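Local atomic coordinates of SusD homolog (PDB entry 3EHM), a protein that probably binds mucin O-glycans at the cell surface of a gut Bacteroides, as a SusD-like outer membrane lipoprotein used in their uptake. Residues 258-272 / 325-339. Sequence-based numbering, arbitrary orientation.
Sequences NSMLASVNEYNETRM and AKFASRPKVDSNSPL
The guanidinium of Arg271 lies flat on that of Arg330, their centres 4.0 Å apart and their planes at 13°, with NE of Arg330 over the middle of the Arg271 group. On the opposite face of Arg271 sits the backbone O of Asn268, offset toward the rim, while the carbonyls of Ala325 and Lys326 line its edge. Lys326 O is gripped side-on by two nitrogens, NE and NH2 of Arg271, the NH2 bond being the shorter at 2.7 Å; NE also makes a weak bond to Ala325 O. From the far side of the group NH1 donates to Val264 O, in the carbonyl plane and on a lone pair, and to Thr270 O from above the carbonyl plane. The partial negative charge of the Ala325, Lys326, Val264 and Thr270 carbonyls probably eases the like-charge stack. With an alanine here, Lys326 O, Val264 O and Thr270 O would probably lose these donors, and Arg330, its stacking partner gone from one face, would be less restrained. At the edge of Arg330, NH1 reaches Asn265 OD1 in a weak bond, and water 1 joins NH1 to Asn265 O.

In this largely helical SusD-like fold of the TPR clan, the irregular loop 325-339 runs beside helix 261-266 and strand 270-272, which pairs with strand 67-69. Met272 N donates to Ser329 O at 2.9 Å. Farther along, Pro331 packs its CD against Val264 CG2 and its CB against CE of selenomethionine Met260 (3.8 Å), and Phe67 touches both Pro331 and Met260. Asn258 spans the other end: with CG anti to the backbone N (chi1 -174°), its ND2 donates almost straight to Ser337 O (2.9 Å, 177°), arriving above that carbonyl plane, while OD1 caps Met260 N.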
# COMPACT_ATOMS: atom_id res chain seq x y z
N ASN A 258 14.26 4.97 -9.67
CA ASN A 258 13.22 4.16 -9.05
C ASN A 258 13.89 3.32 -7.96
O ASN A 258 14.87 2.63 -8.20
CB ASN A 258 12.54 3.25 -10.07
CG ASN A 258 11.38 2.50 -9.47
OD1 ASN A 258 11.56 1.55 -8.71
ND2 ASN A 258 10.17 2.93 -9.79
N SER A 259 13.33 3.41 -6.75
CA SER A 259 13.88 2.73 -5.59
C SER A 259 13.69 1.22 -5.49
O SER A 259 14.15 0.61 -4.52
CB SER A 259 13.38 3.42 -4.32
OG SER A 259 12.03 3.83 -4.49
N MSE A 260 13.01 0.61 -6.45
CA MSE A 260 12.84 -0.84 -6.44
C MSE A 260 14.06 -1.50 -7.07
O MSE A 260 14.31 -2.69 -6.87
CB MSE A 260 11.61 -1.26 -7.25
CG MSE A 260 10.28 -0.84 -6.68
SE MSE A 260 8.86 -1.51 -7.84
CE MSE A 260 9.09 -3.39 -7.47
N LEU A 261 14.83 -0.74 -7.83
CA LEU A 261 16.00 -1.29 -8.50
C LEU A 261 17.06 -1.91 -7.59
O LEU A 261 17.57 -2.99 -7.87
CB LEU A 261 16.63 -0.23 -9.40
CG LEU A 261 15.77 0.13 -10.61
CD1 LEU A 261 16.46 1.21 -11.44
CD2 LEU A 261 15.53 -1.11 -11.45
N ALA A 262 17.40 -1.22 -6.51
CA ALA A 262 18.41 -1.74 -5.59
C ALA A 262 18.10 -3.18 -5.15
O ALA A 262 18.93 -4.07 -5.27
CB ALA A 262 18.53 -0.84 -4.37
N SER A 263 16.89 -3.41 -4.64
CA SER A 263 16.53 -4.74 -4.18
C SER A 263 16.29 -5.76 -5.31
O SER A 263 16.60 -6.94 -5.15
CB SER A 263 15.29 -4.68 -3.28
OG SER A 263 15.05 -5.95 -2.70
N VAL A 264 15.76 -5.30 -6.44
CA VAL A 264 15.51 -6.20 -7.55
C VAL A 264 16.77 -6.59 -8.32
O VAL A 264 17.01 -7.78 -8.56
CB VAL A 264 14.50 -5.58 -8.57
CG1 VAL A 264 14.44 -6.43 -9.84
CG2 VAL A 264 13.11 -5.51 -7.94
N ASN A 265 17.59 -5.61 -8.68
CA ASN A 265 18.79 -5.88 -9.47
C ASN A 265 20.13 -5.86 -8.74
O ASN A 265 21.01 -6.67 -9.05
CB ASN A 265 18.87 -4.92 -10.65
CG ASN A 265 17.68 -5.02 -11.57
OD1 ASN A 265 17.21 -6.12 -11.89
ND2 ASN A 265 17.17 -3.88 -12.01
N GLU A 266 20.30 -4.94 -7.80
CA GLU A 266 21.57 -4.85 -7.08
C GLU A 266 21.75 -5.96 -6.05
O GLU A 266 22.76 -6.67 -6.07
CB GLU A 266 21.68 -3.49 -6.39
CG GLU A 266 21.75 -2.30 -7.34
CD GLU A 266 22.88 -2.41 -8.36
OE1 GLU A 266 23.99 -2.84 -7.98
OE2 GLU A 266 22.65 -2.06 -9.53
N TYR A 267 20.79 -6.10 -5.15
CA TYR A 267 20.87 -7.11 -4.11
C TYR A 267 20.31 -8.47 -4.53
O TYR A 267 20.59 -9.49 -3.89
CB TYR A 267 20.13 -6.64 -2.85
CG TYR A 267 20.53 -5.26 -2.35
CD1 TYR A 267 21.87 -4.85 -2.37
CD2 TYR A 267 19.59 -4.39 -1.81
CE1 TYR A 267 22.24 -3.61 -1.86
CE2 TYR A 267 19.95 -3.15 -1.30
CZ TYR A 267 21.28 -2.76 -1.32
OH TYR A 267 21.65 -1.54 -0.80
N ASN A 268 19.51 -8.48 -5.60
CA ASN A 268 18.91 -9.72 -6.09
C ASN A 268 18.05 -10.36 -5.01
O ASN A 268 18.08 -11.58 -4.83
CB ASN A 268 19.99 -10.69 -6.54
CG ASN A 268 20.68 -10.24 -7.81
OD1 ASN A 268 21.91 -10.09 -7.85
ND2 ASN A 268 19.90 -10.01 -8.85
N GLU A 269 17.30 -9.53 -4.30
CA GLU A 269 16.46 -10.00 -3.21
C GLU A 269 14.96 -9.92 -3.46
O GLU A 269 14.20 -10.71 -2.90
CB GLU A 269 16.83 -9.24 -1.92
CG GLU A 269 18.30 -9.42 -1.52
CD GLU A 269 18.71 -8.62 -0.29
OE1 GLU A 269 18.28 -7.45 -0.16
OE2 GLU A 269 19.47 -9.15 0.54
N THR A 270 14.51 -9.00 -4.30
CA THR A 270 13.09 -8.89 -4.57
C THR A 270 12.67 -9.55 -5.87
O THR A 270 13.16 -9.22 -6.95
CB THR A 270 12.64 -7.42 -4.57
OG1 THR A 270 12.80 -6.88 -3.25
CG2 THR A 270 11.17 -7.30 -4.98
N ARG A 271 11.73 -10.49 -5.76
CA ARG A 271 11.23 -11.25 -6.91
C ARG A 271 9.70 -11.31 -6.87
O ARG A 271 9.07 -10.81 -5.94
CB ARG A 271 11.83 -12.66 -6.87
CG ARG A 271 13.36 -12.69 -6.97
CD ARG A 271 13.81 -12.32 -8.38
NE ARG A 271 15.26 -12.37 -8.58
CZ ARG A 271 16.07 -11.31 -8.52
NH1 ARG A 271 15.58 -10.11 -8.25
NH2 ARG A 271 17.36 -11.45 -8.77
N MSE A 272 9.11 -11.92 -7.90
CA MSE A 272 7.65 -12.05 -7.98
C MSE A 272 7.09 -12.93 -6.87
O MSE A 272 7.59 -14.03 -6.62
CB MSE A 272 7.25 -12.64 -9.35
CG MSE A 272 5.75 -12.78 -9.56
SE MSE A 272 5.32 -13.61 -11.26
CE MSE A 272 6.07 -15.36 -10.93
N ALA A 325 16.49 -18.54 -6.63
CA ALA A 325 15.50 -17.48 -6.75
C ALA A 325 16.12 -16.24 -7.39
O ALA A 325 15.41 -15.30 -7.75
CB ALA A 325 14.92 -17.14 -5.38
N LYS A 326 17.44 -16.22 -7.53
CA LYS A 326 18.08 -15.07 -8.16
C LYS A 326 17.51 -14.95 -9.56
O LYS A 326 17.39 -13.84 -10.10
CB LYS A 326 19.61 -15.24 -8.24
CG LYS A 326 20.28 -14.15 -9.06
CD LYS A 326 21.81 -14.20 -9.01
CE LYS A 326 22.41 -13.12 -9.91
NZ LYS A 326 23.90 -13.07 -9.82
N PHE A 327 17.15 -16.08 -10.16
CA PHE A 327 16.60 -16.08 -11.50
C PHE A 327 15.11 -16.36 -11.59
O PHE A 327 14.61 -16.78 -12.64
CB PHE A 327 17.40 -17.04 -12.38
CG PHE A 327 18.85 -16.72 -12.42
CD1 PHE A 327 19.75 -17.34 -11.56
CD2 PHE A 327 19.33 -15.72 -13.27
CE1 PHE A 327 21.09 -16.98 -11.54
CE2 PHE A 327 20.67 -15.35 -13.26
CZ PHE A 327 21.55 -15.98 -12.39
N ALA A 328 14.40 -16.14 -10.49
CA ALA A 328 12.96 -16.32 -10.48
C ALA A 328 12.42 -15.08 -11.20
O ALA A 328 13.19 -14.16 -11.49
CB ALA A 328 12.44 -16.36 -9.04
N SER A 329 11.13 -15.06 -11.49
CA SER A 329 10.54 -13.90 -12.16
C SER A 329 10.83 -12.65 -11.33
O SER A 329 10.81 -12.69 -10.10
CB SER A 329 9.03 -14.08 -12.33
OG SER A 329 8.75 -15.12 -13.25
N ARG A 330 11.10 -11.54 -12.01
CA ARG A 330 11.40 -10.28 -11.34
C ARG A 330 10.40 -9.20 -11.72
O ARG A 330 9.83 -9.23 -12.80
CB ARG A 330 12.78 -9.76 -11.75
CG ARG A 330 13.90 -10.76 -11.67
CD ARG A 330 15.21 -10.09 -12.06
NE ARG A 330 16.31 -11.06 -12.09
CZ ARG A 330 17.59 -10.72 -12.16
NH1 ARG A 330 17.94 -9.45 -12.20
NH2 ARG A 330 18.52 -11.67 -12.18
N PRO A 331 10.19 -8.22 -10.83
CA PRO A 331 9.25 -7.15 -11.16
C PRO A 331 9.87 -6.38 -12.32
O PRO A 331 11.09 -6.15 -12.34
CB PRO A 331 9.22 -6.31 -9.88
CG PRO A 331 9.51 -7.31 -8.81
CD PRO A 331 10.61 -8.13 -9.42
N LYS A 332 9.06 -6.00 -13.31
CA LYS A 332 9.58 -5.21 -14.42
C LYS A 332 9.66 -3.77 -13.95
O LYS A 332 8.68 -3.23 -13.43
CB LYS A 332 8.65 -5.30 -15.63
CG LYS A 332 8.81 -6.57 -16.44
CD LYS A 332 8.03 -6.49 -17.75
CE LYS A 332 8.30 -7.71 -18.62
NZ LYS A 332 7.47 -7.70 -19.85
N VAL A 333 10.83 -3.17 -14.10
CA VAL A 333 11.02 -1.79 -13.67
C VAL A 333 12.35 -1.26 -14.18
O VAL A 333 13.30 -2.02 -14.39
CB VAL A 333 10.99 -1.69 -12.12
CG1 VAL A 333 12.10 -2.54 -11.51
CG2 VAL A 333 11.15 -0.24 -11.69
N ASP A 334 12.41 0.04 -14.43
CA ASP A 334 13.66 0.67 -14.86
C ASP A 334 13.85 1.95 -14.05
O ASP A 334 12.97 2.34 -13.28
CB ASP A 334 13.66 0.93 -16.37
CG ASP A 334 12.48 1.74 -16.82
OD1 ASP A 334 12.30 2.87 -16.33
OD2 ASP A 334 11.72 1.23 -17.68
N SER A 335 14.99 2.61 -14.23
CA SER A 335 15.29 3.81 -13.46
C SER A 335 14.24 4.92 -13.54
O SER A 335 14.03 5.64 -12.57
CB SER A 335 16.66 4.36 -13.87
OG SER A 335 16.70 4.69 -15.24
N ASN A 336 13.58 5.04 -14.69
CA ASN A 336 12.57 6.08 -14.88
C ASN A 336 11.15 5.68 -14.48
O ASN A 336 10.22 6.48 -14.62
CB ASN A 336 12.57 6.56 -16.34
CG ASN A 336 13.88 7.23 -16.72
OD1 ASN A 336 14.31 8.18 -16.06
ND2 ASN A 336 14.50 6.76 -17.79
N SER A 337 10.98 4.46 -14.00
CA SER A 337 9.66 4.00 -13.60
C SER A 337 9.15 4.80 -12.40
O SER A 337 9.92 5.21 -11.53
CB SER A 337 9.69 2.51 -13.23
OG SER A 337 10.06 1.72 -14.34
N PRO A 338 7.84 5.03 -12.35
CA PRO A 338 7.27 5.80 -11.24
C PRO A 338 6.84 4.93 -10.07
O PRO A 338 6.90 3.70 -10.12
CB PRO A 338 6.08 6.48 -11.89
CG PRO A 338 5.57 5.40 -12.80
CD PRO A 338 6.84 4.82 -13.41
N LEU A 339 6.43 5.59 -8.99
CA LEU A 339 5.90 4.93 -7.81
C LEU A 339 4.53 5.59 -7.74
O LEU A 339 4.41 6.79 -7.95
CB LEU A 339 6.72 5.25 -6.56
CG LEU A 339 8.07 4.52 -6.49
CD1 LEU A 339 8.71 4.76 -5.13
CD2 LEU A 339 7.85 3.03 -6.70
O HOH W 1 20.46 -8.62 -11.23
O HOH W 2 14.92 -3.96 -13.83
O HOH W 3 15.95 -7.17 -13.74